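Local coordinates for lipoteichoic acid primase (Listeria monocytogenes, PDB 4UOP), which belongs to the sulfatase-like family of metal-dependent enzymes and holds a magnesium ion in its extracellular catalytic domain, at residues F52-G57 against L321-M326; S104-A109 against S159-D164; M346-I351 against D362-S367. All blocks are in the same frame, centred on the assembly; numbering follows the deposited sequence.

How the contacts relate
From the N terminus, the loop at 52-57 leads into strand 59-65 and meets 321-326, at the end of strand 319-322; contact 1 thereby closes a loop of 263 intervening residues. Contact 2 is nested inside it and brings the start of helix 107-117 to the start of helix 163-169 beside the magnesium ion. Contact 3 opens after contact 1 has closed, and folds the segment 362-367 back on the end of helix 341-348 across ten residues. Contacts 1 and 3 touch through probable backbone hydrogen bonds, G53 N to N347 O and A55 N to L348 O, whereas contact 2 lies on the other side of the chain's centre.

Contact 1. Residues F52-G57 against L321-M326; sequences FGAAKG and LHYPGM
A54 CB meets the ring of Y323 and A55 CB meets its CB, with the backbones close but not paired: the CA atoms of A55 and Y323 are 6.5 Å apart. The tighter part of the contact is apolar. A54 CB comes obliquely to the tyrosine ring and approaches Y323 CE1 to 3.8 Å, and A55 CB faces the root of the same side chain, 4.2 Å from Y323 CB. Y323 CG sits between its own backbone N and carbonyl carbon (chi1 65°), which brings ring atom CE1 to A54. The ring is also packed from within its own segment: M326 CB stands 3.8 Å above the centre of one face, and L321 CD2 lies in plane at the edge. Beyond the two segments, V278 of strand 277-283 touches both A55 and Y323, and L348 of helix 341-348 packs on Y323, so this part belongs to the interior.

The outer side is looser and wet. A54 is exposed, and its carbonyl oxygen does not bond directly to the facing chain; A54 O and P324 O are 4.5 Å apart. A water spans them, donating to A54 O at 2.8 Å and to P324 O at 2.7 Å. P324 is one of the two middle residues of a type II turn from Y323 to M326, closed by a bond from M326 N to Y323 O of 3.3 Å; the other, G325, has the positive phi (73°) usual at the third position, where glycine is favoured. The turn follows directly on strand 319-322, which lies between strands 94-100 and 277-283 in the mixed sheet. The 129 Å² buried in total imply a small contact held by apolar packing and one bridging water, without direct hydrogen bonds or ion pairs.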
ATOM      1  N   PHE B  52     -20.211 -18.906 -26.450  1.00 23.51           N
ATOM      2  CA  PHE B  52     -20.247 -19.852 -25.357  1.00 23.95           C
ATOM      3  C   PHE B  52     -19.810 -21.227 -25.848  1.00 25.37           C
ATOM      4  O   PHE B  52     -20.403 -21.782 -26.774  1.00 24.86           O
ATOM      5  CB  PHE B  52     -21.641 -19.926 -24.718  1.00 24.23           C
ATOM      6  CG  PHE B  52     -21.708 -20.885 -23.577  1.00 25.26           C
ATOM      7  CD1 PHE B  52     -21.142 -20.561 -22.352  1.00 24.44           C
ATOM      8  CD2 PHE B  52     -22.289 -22.144 -23.734  1.00 25.80           C
ATOM      9  CE1 PHE B  52     -21.163 -21.456 -21.304  1.00 25.36           C
ATOM     10  CE2 PHE B  52     -22.321 -23.039 -22.679  1.00 26.06           C
ATOM     11  CZ  PHE B  52     -21.755 -22.695 -21.464  1.00 27.09           C
ATOM     12  N   GLY B  53     -18.726 -21.745 -25.279  1.00 23.80           N
ATOM     13  CA  GLY B  53     -18.201 -23.033 -25.708  1.00 23.95           C
ATOM     14  C   GLY B  53     -17.623 -23.031 -27.110  1.00 23.19           C
ATOM     15  O   GLY B  53     -17.457 -24.084 -27.704  1.00 23.75           O
ATOM     16  N   ALA B  54     -17.276 -21.862 -27.638  1.00 23.94           N
ATOM     17  CA  ALA B  54     -16.584 -21.791 -28.930  1.00 25.01           C
ATOM     18  C   ALA B  54     -15.253 -22.546 -28.870  1.00 24.81           C
ATOM     19  O   ALA B  54     -14.757 -23.034 -29.893  1.00 24.07           O
ATOM     20  CB  ALA B  54     -16.334 -20.360 -29.334  1.00 25.64           C
ATOM     21  N   ALA B  55     -14.696 -22.653 -27.665  1.00 23.48           N
ATOM     22  CA  ALA B  55     -13.483 -23.435 -27.443  1.00 24.89           C
ATOM     23  C   ALA B  55     -13.731 -24.520 -26.396  1.00 24.00           C
ATOM     24  O   ALA B  55     -12.855 -24.832 -25.588  1.00 23.86           O
ATOM     25  CB  ALA B  55     -12.347 -22.515 -27.010  1.00 24.97           C
ATOM     26  N   LYS B  56     -14.928 -25.105 -26.394  1.00 25.60           N
ATOM     27  CA  LYS B  56     -15.238 -26.204 -25.476  1.00 26.35           C
ATOM     28  C   LYS B  56     -14.178 -27.303 -25.673  1.00 24.92           C
ATOM     29  O   LYS B  56     -13.884 -27.682 -26.804  1.00 24.05           O
ATOM     30  CB  LYS B  56     -16.641 -26.757 -25.759  1.00 29.53           C
ATOM     31  CG  LYS B  56     -17.063 -27.942 -24.903  1.00 32.65           C
ATOM     32  CD  LYS B  56     -17.588 -27.505 -23.549  1.00 36.43           C
ATOM     33  CE  LYS B  56     -17.941 -28.696 -22.672  1.00 39.96           C
ATOM     34  NZ  LYS B  56     -18.324 -28.265 -21.293  1.00 43.59           N
ATOM     35  N   GLY B  57     -13.587 -27.767 -24.573  1.00 23.03           N
ATOM     36  CA  GLY B  57     -12.641 -28.873 -24.596  1.00 23.67           C
ATOM     37  C   GLY B  57     -11.215 -28.555 -25.019  1.00 24.16           C
ATOM     38  O   GLY B  57     -10.366 -29.449 -25.089  1.00 24.10           O
ATOM     39  N   LEU B 321      -6.267 -12.305 -27.355  1.00 17.91           N
ATOM     40  CA  LEU B 321      -6.935 -13.563 -27.157  1.00 19.37           C
ATOM     41  C   LEU B 321      -7.053 -14.317 -28.467  1.00 19.09           C
ATOM     42  O   LEU B 321      -7.524 -13.776 -29.476  1.00 18.41           O
ATOM     43  CB  LEU B 321      -8.320 -13.348 -26.546  1.00 22.25           C
ATOM     44  CG  LEU B 321      -9.020 -14.691 -26.258  1.00 26.05           C
ATOM     45  CD1 LEU B 321      -9.488 -14.815 -24.814  1.00 28.55           C
ATOM     46  CD2 LEU B 321     -10.172 -14.866 -27.224  1.00 27.12           C
ATOM     47  N   HIS B 322      -6.620 -15.569 -28.429  1.00 19.42           N
ATOM     48  CA  HIS B 322      -6.713 -16.486 -29.559  1.00 20.79           C
ATOM     49  C   HIS B 322      -7.565 -17.676 -29.149  1.00 21.26           C
ATOM     50  O   HIS B 322      -7.482 -18.142 -28.010  1.00 19.55           O
ATOM     51  CB  HIS B 322      -5.312 -16.958 -29.958  1.00 22.14           C
ATOM     52  CG  HIS B 322      -5.273 -18.320 -30.594  1.00 24.35           C
ATOM     53  ND1 HIS B 322      -5.470 -18.516 -31.946  1.00 25.57           N
ATOM     54  CD2 HIS B 322      -5.057 -19.549 -30.067  1.00 24.37           C
ATOM     55  CE1 HIS B 322      -5.397 -19.806 -32.219  1.00 26.33           C
ATOM     56  NE2 HIS B 322      -5.146 -20.456 -31.096  1.00 26.95           N
ATOM     57  N   TYR B 323      -8.395 -18.159 -30.070  1.00 21.92           N
ATOM     58  CA  TYR B 323      -8.972 -19.491 -29.910  1.00 23.09           C
ATOM     59  C   TYR B 323      -9.137 -20.138 -31.268  1.00 22.72           C
ATOM     60  O   TYR B 323      -9.315 -19.431 -32.270  1.00 23.00           O
ATOM     61  CB  TYR B 323     -10.281 -19.469 -29.104  1.00 24.59           C
ATOM     62  CG  TYR B 323     -11.444 -18.744 -29.737  1.00 27.62           C
ATOM     63  CD1 TYR B 323     -12.308 -19.393 -30.620  1.00 31.46           C
ATOM     64  CD2 TYR B 323     -11.715 -17.421 -29.416  1.00 29.36           C
ATOM     65  CE1 TYR B 323     -13.396 -18.724 -31.185  1.00 32.75           C
ATOM     66  CE2 TYR B 323     -12.789 -16.747 -29.973  1.00 31.00           C
ATOM     67  CZ  TYR B 323     -13.631 -17.400 -30.848  1.00 32.99           C
ATOM     68  OH  TYR B 323     -14.688 -16.703 -31.396  1.00 34.88           O
ATOM     69  N   PRO B 324      -9.067 -21.470 -31.312  1.00 23.50           N
ATOM     70  CA  PRO B 324      -9.127 -22.151 -32.615  1.00 25.00           C
ATOM     71  C   PRO B 324     -10.441 -21.905 -33.366  1.00 26.85           C
ATOM     72  O   PRO B 324     -11.521 -21.971 -32.770  1.00 28.55           O
ATOM     73  CB  PRO B 324      -8.990 -23.632 -32.254  1.00 25.09           C
ATOM     74  CG  PRO B 324      -8.411 -23.651 -30.878  1.00 25.56           C
ATOM     75  CD  PRO B 324      -8.967 -22.433 -30.199  1.00 24.48           C
ATOM     76  N   GLY B 325     -10.330 -21.623 -34.656  1.00 27.67           N
ATOM     77  CA  GLY B 325     -11.501 -21.407 -35.495  1.00 29.02           C
ATOM     78  C   GLY B 325     -12.208 -20.089 -35.249  1.00 29.38           C
ATOM     79  O   GLY B 325     -13.386 -19.950 -35.581  1.00 30.53           O
ATOM     80  N   MET B 326     -11.512 -19.122 -34.646  1.00 27.38           N
ATOM     81  CA  MET B 326     -12.064 -17.778 -34.486  1.00 28.90           C
ATOM     82  C   MET B 326     -12.326 -17.179 -35.868  1.00 30.06           C
ATOM     83  O   MET B 326     -11.449 -17.201 -36.727  1.00 30.34           O
ATOM     84  CB  MET B 326     -11.073 -16.889 -33.724  1.00 28.26           C
ATOM     85  CG  MET B 326     -11.414 -15.397 -33.746  1.00 28.42           C
ATOM     86  SD  MET B 326     -10.123 -14.407 -32.980  1.00 29.97           S
ATOM     87  CE  MET B 326     -10.245 -14.973 -31.296  1.00 28.45           C
TER
HETATM   88  O   HOH W   1     -12.237 -23.643 -30.814  1.00 32.56           O

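Contact 2. Residues S104-A109 against S159-D164; sequences SKSNTA and SFYNRD. With MG (magnesium ion), chain J.
A109, in the first turn of helix 107-117, faces Y161 in the turn before helix 163-169, with their CA atoms 6.7 Å apart. Two backbone bonds tighten that turn, N162 N to S159 O and R163 N to F160 O. Y161 CG lies anti to its own carbonyl carbon (chi1 -41°), and the ring slants across the helix start: A109 CB is 3.9 Å from Y161 CB, and S106 OG approaches Y161 CD1 obliquely at 3.6 Å. This helix start belongs to the metal site of the sulfatase-like fold, where T108 OG1 binds the magnesium ion at 2.1 Å; E66, D284 and H285 are further protein ligands. Water also serves the site. One water coordinates the metal and donates to N107 OD1, while another bridges T108 OG1 (2.6 Å) and Y161 OH (2.8 Å), tying the tyrosine to the first shell. The second branch of the threonine, CG2, points to R163, lying at the edge of the guanidinium 3.5 Å from R163 NH2. One face of that guanidinium rests over the Y161 ring edge, with Y161 CD2 above its centre, and R163 NH2 forms a salt bridge with E112 one turn further along helix 107-117.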
ATOM      1  N   SER B 104      -2.520  -3.261  -6.999  1.00 22.46           N
ATOM      2  CA  SER B 104      -2.452  -2.466  -5.791  1.00 25.20           C
ATOM      3  C   SER B 104      -1.000  -2.416  -5.275  1.00 27.90           C
ATOM      4  O   SER B 104      -0.109  -2.009  -6.015  1.00 27.47           O
ATOM      5  CB  SER B 104      -3.406  -3.098  -4.768  1.00 27.36           C
ATOM      6  OG  SER B 104      -3.411  -2.339  -3.603  1.00 32.50           O
ATOM      7  N   LYS B 105      -0.769  -2.867  -4.038  1.00 29.83           N
ATOM      8  CA  LYS B 105       0.514  -2.727  -3.349  1.00 32.33           C
ATOM      9  C   LYS B 105       1.635  -3.561  -3.958  1.00 30.48           C
ATOM     10  O   LYS B 105       2.794  -3.146  -4.003  1.00 31.11           O
ATOM     11  CB  LYS B 105       0.350  -3.209  -1.883  1.00 36.58           C
ATOM     12  CG  LYS B 105       0.201  -2.103  -0.857  1.00 40.39           C
ATOM     13  CD  LYS B 105      -0.119  -2.631   0.558  1.00 44.42           C
ATOM     14  CE  LYS B 105       1.151  -2.685   1.421  1.00 46.54           C
ATOM     15  NZ  LYS B 105       1.108  -3.613   2.592  1.00 49.15           N
ATOM     16  N   SER B 106       1.289  -4.760  -4.395  1.00 27.81           N
ATOM     17  CA  SER B 106       2.273  -5.712  -4.909  1.00 28.29           C
ATOM     18  C   SER B 106       1.941  -6.050  -6.362  1.00 25.14           C
ATOM     19  O   SER B 106       1.259  -7.025  -6.643  1.00 24.17           O
ATOM     20  CB  SER B 106       2.259  -6.957  -4.029  1.00 31.18           C
ATOM     21  OG  SER B 106       3.330  -7.820  -4.356  1.00 36.69           O
ATOM     22  N   ASN B 107       2.438  -5.239  -7.285  1.00 21.44           N
ATOM     23  CA  ASN B 107       1.829  -5.178  -8.611  1.00 21.40           C
ATOM     24  C   ASN B 107       1.729  -6.520  -9.379  1.00 20.72           C
ATOM     25  O   ASN B 107       0.632  -6.920  -9.776  1.00 19.95           O
ATOM     26  CB  ASN B 107       2.424  -4.052  -9.451  1.00 22.33           C
ATOM     27  CG  ASN B 107       3.938  -4.045  -9.469  1.00 23.34           C
ATOM     28  OD1 ASN B 107       4.595  -5.016  -9.089  1.00 24.21           O
ATOM     29  ND2 ASN B 107       4.503  -2.926  -9.938  1.00 25.08           N
ATOM     30  N   THR B 108       2.845  -7.230  -9.532  1.00 18.76           N
ATOM     31  CA  THR B 108       2.838  -8.500 -10.242  1.00 18.67           C
ATOM     32  C   THR B 108       1.892  -9.527  -9.583  1.00 18.83           C
ATOM     33  O   THR B 108       1.094 -10.157 -10.260  1.00 17.89           O
ATOM     34  CB  THR B 108       4.242  -9.114 -10.348  1.00 19.35           C
ATOM     35  OG1 THR B 108       5.162  -8.140 -10.856  1.00 19.20           O
ATOM     36  CG2 THR B 108       4.216 -10.321 -11.280  1.00 19.55           C
ATOM     37  N   ALA B 109       2.000  -9.661  -8.261  1.00 17.99           N
ATOM     38  CA  ALA B 109       1.160 -10.578  -7.510  1.00 19.10           C
ATOM     39  C   ALA B 109      -0.307 -10.161  -7.517  1.00 18.93           C
ATOM     40  O   ALA B 109      -1.189 -11.023  -7.518  1.00 19.40           O
ATOM     41  CB  ALA B 109       1.671 -10.737  -6.090  1.00 19.08           C
ATOM     42  N   SER B 159       8.891 -18.628  -2.931  1.00 29.79           N
ATOM     43  CA  SER B 159       8.744 -17.860  -1.684  1.00 31.18           C
ATOM     44  C   SER B 159       8.331 -16.388  -1.929  1.00 28.56           C
ATOM     45  O   SER B 159       7.689 -15.776  -1.074  1.00 26.68           O
ATOM     46  CB  SER B 159      10.036 -17.901  -0.859  1.00 32.61           C
ATOM     47  OG  SER B 159      11.118 -17.358  -1.592  1.00 33.09           O
ATOM     48  N   PHE B 160       8.699 -15.823  -3.083  1.00 28.86           N
ATOM     49  CA  PHE B 160       8.332 -14.432  -3.419  1.00 28.18           C
ATOM     50  C   PHE B 160       6.813 -14.239  -3.400  1.00 26.72           C
ATOM     51  O   PHE B 160       6.070 -14.988  -4.048  1.00 25.64           O
ATOM     52  CB  PHE B 160       8.795 -14.032  -4.825  1.00 30.16           C
ATOM     53  CG  PHE B 160      10.129 -13.361  -4.914  1.00 32.56           C
ATOM     54  CD1 PHE B 160      11.283 -14.115  -5.104  1.00 36.92           C
ATOM     55  CD2 PHE B 160      10.227 -11.975  -4.932  1.00 35.65           C
ATOM     56  CE1 PHE B 160      12.523 -13.503  -5.247  1.00 38.23           C
ATOM     57  CE2 PHE B 160      11.459 -11.355  -5.079  1.00 37.06           C
ATOM     58  CZ  PHE B 160      12.608 -12.122  -5.233  1.00 37.84           C
ATOM     59  N   TYR B 161       6.377 -13.216  -2.677  1.00 25.66           N
ATOM     60  CA  TYR B 161       4.959 -12.867  -2.539  1.00 26.88           C
ATOM     61  C   TYR B 161       4.092 -14.011  -2.008  1.00 23.77           C
ATOM     62  O   TYR B 161       2.882 -14.033  -2.249  1.00 22.66           O
ATOM     63  CB  TYR B 161       4.376 -12.375  -3.878  1.00 29.27           C
ATOM     64  CG  TYR B 161       5.286 -11.456  -4.663  1.00 33.20           C
ATOM     65  CD1 TYR B 161       5.857 -10.334  -4.070  1.00 34.51           C
ATOM     66  CD2 TYR B 161       5.572 -11.710  -6.001  1.00 35.52           C
ATOM     67  CE1 TYR B 161       6.694  -9.495  -4.792  1.00 36.80           C
ATOM     68  CE2 TYR B 161       6.400 -10.871  -6.738  1.00 38.05           C
ATOM     69  CZ  TYR B 161       6.966  -9.771  -6.130  1.00 38.89           C
ATOM     70  OH  TYR B 161       7.785  -8.946  -6.880  1.00 43.15           O
ATOM     71  N   ASN B 162       4.704 -14.948  -1.288  1.00 21.89           N
ATOM     72  CA  ASN B 162       3.975 -16.064  -0.706  1.00 22.67           C
ATOM     73  C   ASN B 162       3.345 -16.977  -1.780  1.00 20.95           C
ATOM     74  O   ASN B 162       2.332 -17.615  -1.525  1.00 20.81           O
ATOM     75  CB  ASN B 162       2.894 -15.534   0.241  1.00 22.97           C
ATOM     76  CG  ASN B 162       2.386 -16.582   1.207  1.00 24.09           C
ATOM     77  OD1 ASN B 162       3.159 -17.355   1.745  1.00 24.99           O
ATOM     78  ND2 ASN B 162       1.077 -16.596   1.446  1.00 25.36           N
ATOM     79  N   ARG B 163       3.960 -17.050  -2.957  1.00 20.28           N
ATOM     80  CA  ARG B 163       3.410 -17.846  -4.066  1.00 22.15           C
ATOM     81  C   ARG B 163       3.294 -19.338  -3.724  1.00 23.04           C
ATOM     82  O   ARG B 163       2.334 -19.999  -4.147  1.00 22.29           O
ATOM     83  CB  ARG B 163       4.234 -17.676  -5.345  1.00 21.71           C
ATOM     84  CG  ARG B 163       3.851 -16.450  -6.152  1.00 22.53           C
ATOM     85  CD  ARG B 163       4.938 -16.104  -7.161  1.00 23.67           C
ATOM     86  NE  ARG B 163       4.530 -15.019  -8.068  1.00 24.65           N
ATOM     87  CZ  ARG B 163       5.379 -14.150  -8.630  1.00 29.28           C
ATOM     88  NH1 ARG B 163       6.690 -14.211  -8.385  1.00 30.62           N
ATOM     89  NH2 ARG B 163       4.928 -13.198  -9.436  1.00 29.96           N
ATOM     90  N   ASP B 164       4.253 -19.847  -2.952  1.00 23.14           N
ATOM     91  CA  ASP B 164       4.252 -21.260  -2.556  1.00 26.09           C
ATOM     92  C   ASP B 164       3.071 -21.644  -1.647  1.00 26.17           C
ATOM     93  O   ASP B 164       2.713 -22.814  -1.577  1.00 27.13           O
ATOM     94  CB  ASP B 164       5.599 -21.689  -1.955  1.00 28.27           C
ATOM     95  CG  ASP B 164       6.025 -20.864  -0.762  1.00 31.06           C
ATOM     96  OD1 ASP B 164       5.242 -20.018  -0.265  1.00 33.12           O
ATOM     97  OD2 ASP B 164       7.182 -21.073  -0.321  1.00 33.81           O
TER
HETATM   98 MG    MG J1616       5.293  -6.982 -12.601  1.00 10.93          MG
HETATM   99  O   HOH W   2       6.680  -6.006 -11.175  1.00 21.74           O
HETATM  100  O   HOH W   3       7.278  -8.869  -9.613  1.00 27.70           O

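Contact 3. Residues M346-I351 against D362-S367; sequences MNLLGI and DILNSS
This is a buried, largely polar contact between the last turn of helix 341-348 and the loop that leads on toward strand 371-373. N347 and D362 cross at about a right angle, with D362 OD2 3.3 Å from N347 CG and the amide and carboxylate planes 43° apart. With chi1 at 176°, N347 reaches away from its own backbone N and carries the amide out to the loop. There N347 ND2 donates to D50 O and to a water (2.8 Å) that in turn donates to D362 OD1 (2.9 Å), so the polar link to the aspartate runs through this single water. N365 ND2 lies 3.4 Å from N347 ND2, two donors that cannot bond to each other; N365 ND2 instead gives a nearly straight bond to D362 OD2 (2.9 Å), and N365 OD1 accepts from D50 N. Beside this polar cluster, L348 CD2 and L364 CD1 pack at 4.2 Å. Both backbones are fixed by local turns. G350 ends the helix in a Schellman motif, with I351 N bonded to M346 O and G350 N to N347 O, while L364 N bonds to D362 OD1 (3.1 Å) from above the carboxylate plane, the bond that defines an Asx turn.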
ATOM      1  N   MET B 346     -13.966 -18.441 -19.184  1.00 19.25           N
ATOM      2  CA  MET B 346     -14.889 -19.515 -18.834  1.00 21.01           C
ATOM      3  C   MET B 346     -16.013 -19.595 -19.875  1.00 20.88           C
ATOM      4  O   MET B 346     -16.430 -20.697 -20.251  1.00 20.72           O
ATOM      5  CB  MET B 346     -15.472 -19.327 -17.434  1.00 21.88           C
ATOM      6  CG  MET B 346     -14.468 -19.400 -16.287  1.00 23.22           C
ATOM      7  SD  MET B 346     -13.449 -20.906 -16.224  1.00 26.11           S
ATOM      8  CE  MET B 346     -12.048 -20.422 -17.240  1.00 25.54           C
ATOM      9  N   ASN B 347     -16.488 -18.447 -20.353  1.00 19.40           N
ATOM     10  CA  ASN B 347     -17.494 -18.455 -21.415  1.00 20.32           C
ATOM     11  C   ASN B 347     -16.990 -19.145 -22.693  1.00 20.30           C
ATOM     12  O   ASN B 347     -17.674 -19.998 -23.275  1.00 19.99           O
ATOM     13  CB  ASN B 347     -17.989 -17.033 -21.701  1.00 20.84           C
ATOM     14  CG  ASN B 347     -18.967 -16.981 -22.862  1.00 20.85           C
ATOM     15  OD1 ASN B 347     -20.110 -17.446 -22.745  1.00 23.37           O
ATOM     16  ND2 ASN B 347     -18.534 -16.444 -23.981  1.00 19.99           N
ATOM     17  N   LEU B 348     -15.788 -18.789 -23.144  1.00 19.66           N
ATOM     18  CA  LEU B 348     -15.226 -19.419 -24.330  1.00 20.35           C
ATOM     19  C   LEU B 348     -15.070 -20.938 -24.169  1.00 21.29           C
ATOM     20  O   LEU B 348     -15.296 -21.706 -25.123  1.00 22.41           O
ATOM     21  CB  LEU B 348     -13.864 -18.790 -24.680  1.00 20.83           C
ATOM     22  CG  LEU B 348     -13.925 -17.348 -25.158  1.00 21.72           C
ATOM     23  CD1 LEU B 348     -12.518 -16.764 -25.251  1.00 21.96           C
ATOM     24  CD2 LEU B 348     -14.603 -17.266 -26.514  1.00 22.30           C
ATOM     25  N   LEU B 349     -14.670 -21.364 -22.974  1.00 19.81           N
ATOM     26  CA  LEU B 349     -14.446 -22.777 -22.696  1.00 21.24           C
ATOM     27  C   LEU B 349     -15.758 -23.542 -22.439  1.00 22.85           C
ATOM     28  O   LEU B 349     -15.724 -24.742 -22.245  1.00 23.95           O
ATOM     29  CB  LEU B 349     -13.502 -22.934 -21.507  1.00 20.72           C
ATOM     30  CG  LEU B 349     -12.047 -22.478 -21.751  1.00 20.27           C
ATOM     31  CD1 LEU B 349     -11.243 -22.578 -20.461  1.00 20.82           C
ATOM     32  CD2 LEU B 349     -11.379 -23.261 -22.855  1.00 21.17           C
ATOM     33  N   GLY B 350     -16.888 -22.833 -22.433  1.00 23.84           N
ATOM     34  CA  GLY B 350     -18.202 -23.452 -22.228  1.00 23.90           C
ATOM     35  C   GLY B 350     -18.418 -23.944 -20.821  1.00 25.71           C
ATOM     36  O   GLY B 350     -19.051 -24.973 -20.614  1.00 27.36           O
ATOM     37  N   ILE B 351     -17.842 -23.247 -19.848  1.00 24.83           N
ATOM     38  CA  ILE B 351     -17.923 -23.656 -18.472  1.00 26.87           C
ATOM     39  C   ILE B 351     -18.852 -22.710 -17.715  1.00 29.63           C
ATOM     40  O   ILE B 351     -18.675 -21.504 -17.728  1.00 27.57           O
ATOM     41  CB  ILE B 351     -16.524 -23.719 -17.834  1.00 27.73           C
ATOM     42  CG1 ILE B 351     -15.747 -24.890 -18.448  1.00 29.66           C
ATOM     43  CG2 ILE B 351     -16.621 -23.857 -16.319  1.00 27.52           C
ATOM     44  CD1 ILE B 351     -14.278 -24.935 -18.099  1.00 31.11           C
ATOM     45  N   ASP B 362     -17.731 -10.889 -18.255  1.00 19.55           N
ATOM     46  CA  ASP B 362     -17.423 -11.444 -19.562  1.00 20.57           C
ATOM     47  C   ASP B 362     -17.393 -10.299 -20.574  1.00 21.13           C
ATOM     48  O   ASP B 362     -18.421  -9.768 -20.981  1.00 20.60           O
ATOM     49  CB  ASP B 362     -18.454 -12.510 -19.927  1.00 20.93           C
ATOM     50  CG  ASP B 362     -18.289 -13.061 -21.329  1.00 21.48           C
ATOM     51  OD1 ASP B 362     -17.340 -12.687 -22.058  1.00 20.71           O
ATOM     52  OD2 ASP B 362     -19.132 -13.900 -21.710  1.00 21.08           O
ATOM     53  N   ILE B 363     -16.196  -9.920 -21.013  1.00 21.04           N
ATOM     54  CA  ILE B 363     -16.094  -8.731 -21.837  1.00 21.22           C
ATOM     55  C   ILE B 363     -16.591  -8.933 -23.273  1.00 20.11           C
ATOM     56  O   ILE B 363     -16.835  -7.959 -23.969  1.00 20.70           O
ATOM     57  CB  ILE B 363     -14.672  -8.141 -21.844  1.00 23.05           C
ATOM     58  CG1 ILE B 363     -13.692  -9.034 -22.570  1.00 24.50           C
ATOM     59  CG2 ILE B 363     -14.207  -7.858 -20.412  1.00 24.19           C
ATOM     60  CD1 ILE B 363     -12.389  -8.308 -22.881  1.00 26.20           C
ATOM     61  N   LEU B 364     -16.741 -10.175 -23.715  1.00 19.90           N
ATOM     62  CA  LEU B 364     -17.250 -10.416 -25.067  1.00 20.93           C
ATOM     63  C   LEU B 364     -18.781 -10.442 -25.118  1.00 20.87           C
ATOM     64  O   LEU B 364     -19.360 -10.588 -26.198  1.00 22.00           O
ATOM     65  CB  LEU B 364     -16.680 -11.711 -25.638  1.00 20.66           C
ATOM     66  CG  LEU B 364     -15.147 -11.783 -25.724  1.00 21.31           C
ATOM     67  CD1 LEU B 364     -14.725 -13.115 -26.301  1.00 21.25           C
ATOM     68  CD2 LEU B 364     -14.601 -10.636 -26.541  1.00 22.99           C
ATOM     69  N   ASN B 365     -19.429 -10.306 -23.972  1.00 21.44           N
ATOM     70  CA  ASN B 365     -20.894 -10.318 -23.913  1.00 22.21           C
ATOM     71  C   ASN B 365     -21.497  -9.145 -23.161  1.00 22.63           C
ATOM     72  O   ASN B 365     -22.622  -9.210 -22.672  1.00 22.84           O
ATOM     73  CB  ASN B 365     -21.365 -11.642 -23.345  1.00 22.51           C
ATOM     74  CG  ASN B 365     -21.356 -12.716 -24.386  1.00 23.26           C
ATOM     75  OD1 ASN B 365     -22.144 -12.676 -25.329  1.00 22.44           O
ATOM     76  ND2 ASN B 365     -20.416 -13.649 -24.275  1.00 23.07           N
ATOM     77  N   SER B 366     -20.755  -8.062 -23.118  1.00 22.23           N
ATOM     78  CA  SER B 366     -21.241  -6.819 -22.544  1.00 23.45           C
ATOM     79  C   SER B 366     -20.689  -5.692 -23.375  1.00 23.66           C
ATOM     80  O   SER B 366     -19.768  -5.885 -24.178  1.00 23.59           O
ATOM     81  CB  SER B 366     -20.805  -6.706 -21.084  1.00 24.08           C
ATOM     82  OG  SER B 366     -19.399  -6.813 -20.958  1.00 24.62           O
ATOM     83  N   SER B 367     -21.277  -4.515 -23.232  1.00 22.99           N
ATOM     84  CA  SER B 367     -20.818  -3.353 -23.977  1.00 24.18           C
ATOM     85  C   SER B 367     -20.581  -2.135 -23.115  1.00 23.06           C
ATOM     86  O   SER B 367     -20.035  -1.163 -23.618  1.00 24.62           O
ATOM     87  CB  SER B 367     -21.796  -3.004 -25.100  1.00 25.26           C
ATOM     88  OG  SER B 367     -21.618  -3.899 -26.184  1.00 28.12           O
TER
HETATM   89  O   HOH W   4     -16.297 -14.846 -23.601  1.00 21.87           O